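Flagellar motor switch protein FliG (Thermotoga maritima, PDB 5TDY) probably forms part of the flagellar switch complex, thought to sit at the base of the basal body and to contact chemotaxis proteins and motor components that set rotation direction. Local coordinates at residues G8-A13 against P51-Q56. Sequence-based numbering, arbitrary orientation.
Sequences GRRKAA and PEEKKQ
E53, in the first turn of helix 51-66, meets R10 of helix 8-19 in a two-pronged salt bridge. Its backbone N is hydrogen-bonded to T50 OG1, just before the helix. The E53 side chain runs extended beyond CG and crosses that of R10 at about a right angle. R10 grips it side-on, with one nitrogen to each carboxylate oxygen. R10 NE donates to E53 OE1 at 2.7 Å, from above the carboxylate plane. R10 NH2 donates to E53 OE2 at 2.9 Å, on the syn side but tilted from the carboxylate plane. This second bond is nearly straight (170°) and lies in the guanidinium plane. The two flat groups are turned 41° apart, so the pair is not coplanar. R10 has CG anti to its own N (chi1 180°) and stays extended to NE, which carries the guanidinium across to E53. The bridge joins helix 8-19 to helix 51-66 in the all-helical FliG N-terminal domain, at the surface of the chain. R10 also donates to the carbonyls of I46 and R48, between helices 33-44 and 51-66. A leucine in place of R10 would probably leave the E53 carboxylate without this charged mate and take one donor from each of these two carbonyls. Further along, Q56 is held through NE2 by the carbonyl of K4, and both E53 and Q56 touch I6, ahead of helix 8-19.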
ATOM      1  N   GLY B   8      12.482  -1.973  -5.577  1.00 26.95           N
ATOM      2  CA  GLY B   8      11.667  -0.771  -5.458  1.00 20.68           C
ATOM      3  C   GLY B   8      10.961  -0.388  -6.748  1.00 25.19           C
ATOM      4  O   GLY B   8       9.908   0.259  -6.721  1.00 20.54           O
ATOM      5  N   ARG B   9      11.525  -0.772  -7.892  1.00 25.34           N
ATOM      6  CA  ARG B   9      10.864  -0.501  -9.161  1.00 25.38           C
ATOM      7  C   ARG B   9       9.605  -1.345  -9.303  1.00 20.97           C
ATOM      8  O   ARG B   9       8.555  -0.845  -9.725  1.00 15.51           O
ATOM      9  CB  ARG B   9      11.832  -0.761 -10.317  1.00 23.88           C
ATOM     10  CG  ARG B   9      13.001   0.228 -10.409  1.00 26.38           C
ATOM     11  CD  ARG B   9      14.050  -0.255 -11.407  1.00 35.82           C
ATOM     12  NE  ARG B   9      14.817  -1.386 -10.877  1.00 45.15           N
ATOM     13  CZ  ARG B   9      15.724  -2.076 -11.566  1.00 49.92           C
ATOM     14  NH1 ARG B   9      15.986  -1.763 -12.831  1.00 54.23           N
ATOM     15  NH2 ARG B   9      16.367  -3.085 -10.993  1.00 45.61           N
ATOM     16  N   ARG B  10       9.688  -2.624  -8.929  1.00 19.94           N
ATOM     17  CA  ARG B  10       8.518  -3.490  -8.983  1.00 21.18           C
ATOM     18  C   ARG B  10       7.447  -3.058  -7.982  1.00 20.90           C
ATOM     19  O   ARG B  10       6.244  -3.177  -8.259  1.00 13.88           O
ATOM     20  CB  ARG B  10       8.934  -4.934  -8.735  1.00 17.09           C
ATOM     21  CG  ARG B  10       7.783  -5.901  -8.772  1.00 17.39           C
ATOM     22  CD  ARG B  10       8.252  -7.335  -8.850  1.00 21.04           C
ATOM     23  NE  ARG B  10       7.108  -8.248  -8.868  1.00 25.34           N
ATOM     24  CZ  ARG B  10       6.441  -8.582  -9.969  1.00 24.49           C
ATOM     25  NH1 ARG B  10       6.812  -8.086 -11.142  1.00 18.37           N
ATOM     26  NH2 ARG B  10       5.415  -9.415  -9.897  1.00 19.85           N
ATOM     27  N   LYS B  11       7.859  -2.595  -6.796  1.00 19.09           N
ATOM     28  CA  LYS B  11       6.881  -2.089  -5.834  1.00 18.61           C
ATOM     29  C   LYS B  11       6.047  -0.970  -6.444  1.00 12.82           C
ATOM     30  O   LYS B  11       4.817  -0.981  -6.352  1.00 11.78           O
ATOM     31  CB  LYS B  11       7.574  -1.604  -4.563  1.00 18.53           C
ATOM     32  CG  LYS B  11       8.149  -2.727  -3.712  1.00 23.95           C
ATOM     33  CD  LYS B  11       8.392  -2.265  -2.300  1.00 22.32           C
ATOM     34  CE  LYS B  11       9.853  -2.043  -2.037  1.00 25.85           C
ATOM     35  NZ  LYS B  11      10.111  -2.177  -0.581  1.00 31.73           N
ATOM     36  N   ALA B  12       6.696   0.002  -7.084  1.00 14.03           N
ATOM     37  CA  ALA B  12       5.937   1.085  -7.707  1.00 14.64           C
ATOM     38  C   ALA B  12       5.008   0.554  -8.794  1.00 15.27           C
ATOM     39  O   ALA B  12       3.886   1.040  -8.951  1.00 12.43           O
ATOM     40  CB  ALA B  12       6.887   2.142  -8.282  1.00 14.72           C
ATOM     41  N   ALA B  13       5.458  -0.442  -9.561  1.00 12.58           N
ATOM     42  CA  ALA B  13       4.616  -0.983 -10.618  1.00 13.56           C
ATOM     43  C   ALA B  13       3.414  -1.722 -10.039  1.00 13.67           C
ATOM     44  O   ALA B  13       2.300  -1.606 -10.562  1.00 10.76           O
ATOM     45  CB  ALA B  13       5.435  -1.901 -11.530  1.00 12.86           C
ATOM     46  N   PRO B  51      -0.719 -12.659  -4.807  1.00 25.65           N
ATOM     47  CA  PRO B  51      -1.496 -12.000  -3.744  1.00 30.05           C
ATOM     48  C   PRO B  51      -0.629 -11.490  -2.608  1.00 28.40           C
ATOM     49  O   PRO B  51      -0.957 -10.461  -1.999  1.00 24.20           O
ATOM     50  CB  PRO B  51      -2.460 -13.101  -3.269  1.00 31.52           C
ATOM     51  CG  PRO B  51      -2.490 -14.106  -4.373  1.00 29.34           C
ATOM     52  CD  PRO B  51      -1.129 -14.061  -5.002  1.00 32.59           C
ATOM     53  N   GLU B  52       0.485 -12.171  -2.323  1.00 24.14           N
ATOM     54  CA  GLU B  52       1.359 -11.766  -1.231  1.00 28.67           C
ATOM     55  C   GLU B  52       2.186 -10.540  -1.596  1.00 27.67           C
ATOM     56  O   GLU B  52       2.401  -9.669  -0.750  1.00 24.23           O
ATOM     57  CB  GLU B  52       2.287 -12.914  -0.832  1.00 27.73           C
ATOM     58  CG  GLU B  52       1.587 -14.122  -0.244  1.00 30.85           C
ATOM     59  CD  GLU B  52       0.987 -15.033  -1.292  1.00 40.78           C
ATOM     60  OE1 GLU B  52       0.126 -15.860  -0.926  1.00 50.46           O
ATOM     61  OE2 GLU B  52       1.365 -14.919  -2.482  1.00 39.95           O
ATOM     62  N   GLU B  53       2.698 -10.485  -2.831  1.00 22.93           N
ATOM     63  CA  GLU B  53       3.324  -9.267  -3.331  1.00 21.89           C
ATOM     64  C   GLU B  53       2.381  -8.085  -3.168  1.00 22.18           C
ATOM     65  O   GLU B  53       2.740  -7.056  -2.584  1.00 20.61           O
ATOM     66  CB  GLU B  53       3.708  -9.437  -4.800  1.00 23.40           C
ATOM     67  CG  GLU B  53       5.187  -9.587  -5.059  1.00 38.31           C
ATOM     68  CD  GLU B  53       5.490  -9.942  -6.512  1.00 39.54           C
ATOM     69  OE1 GLU B  53       6.689  -9.970  -6.871  1.00 41.35           O
ATOM     70  OE2 GLU B  53       4.538 -10.213  -7.289  1.00 33.24           O
ATOM     71  N   LYS B  54       1.151  -8.238  -3.659  1.00 18.92           N
ATOM     72  CA  LYS B  54       0.186  -7.143  -3.639  1.00 21.87           C
ATOM     73  C   LYS B  54      -0.069  -6.658  -2.218  1.00 20.83           C
ATOM     74  O   LYS B  54      -0.057  -5.451  -1.950  1.00 14.07           O
ATOM     75  CB  LYS B  54      -1.113  -7.606  -4.286  1.00 24.35           C
ATOM     76  CG  LYS B  54      -2.090  -6.516  -4.622  1.00 26.63           C
ATOM     77  CD  LYS B  54      -3.051  -7.031  -5.697  1.00 29.06           C
ATOM     78  CE  LYS B  54      -3.961  -5.932  -6.205  1.00 27.14           C
ATOM     79  NZ  LYS B  54      -4.945  -6.413  -7.220  1.00 31.51           N
ATOM     80  N   LYS B  55      -0.308  -7.593  -1.299  1.00 24.29           N
ATOM     81  CA  LYS B  55      -0.560  -7.252   0.099  1.00 22.35           C
ATOM     82  C   LYS B  55       0.663  -6.602   0.748  1.00 21.37           C
ATOM     83  O   LYS B  55       0.527  -5.632   1.501  1.00 20.69           O
ATOM     84  CB  LYS B  55      -0.971  -8.518   0.852  1.00 25.26           C
ATOM     85  CG  LYS B  55      -1.495  -8.317   2.259  1.00 32.25           C
ATOM     86  CD  LYS B  55      -1.780  -9.686   2.898  1.00 43.01           C
ATOM     87  CE  LYS B  55      -1.527  -9.698   4.430  1.00 43.11           C
ATOM     88  NZ  LYS B  55      -0.130  -9.386   4.838  1.00 42.21           N
ATOM     89  N   GLN B  56       1.863  -7.123   0.465  1.00 20.74           N
ATOM     90  CA  GLN B  56       3.084  -6.520   0.997  1.00 23.04           C
ATOM     91  C   GLN B  56       3.255  -5.089   0.508  1.00 22.27           C
ATOM     92  O   GLN B  56       3.566  -4.182   1.294  1.00 21.84           O
ATOM     93  CB  GLN B  56       4.310  -7.337   0.600  1.00 30.59           C
ATOM     94  CG  GLN B  56       4.551  -8.608   1.386  1.00 36.89           C
ATOM     95  CD  GLN B  56       5.734  -9.392   0.837  1.00 42.39           C
ATOM     96  OE1 GLN B  56       5.594 -10.547   0.431  1.00 53.99           O
ATOM     97  NE2 GLN B  56       6.907  -8.765   0.819  1.00 39.41           N
TER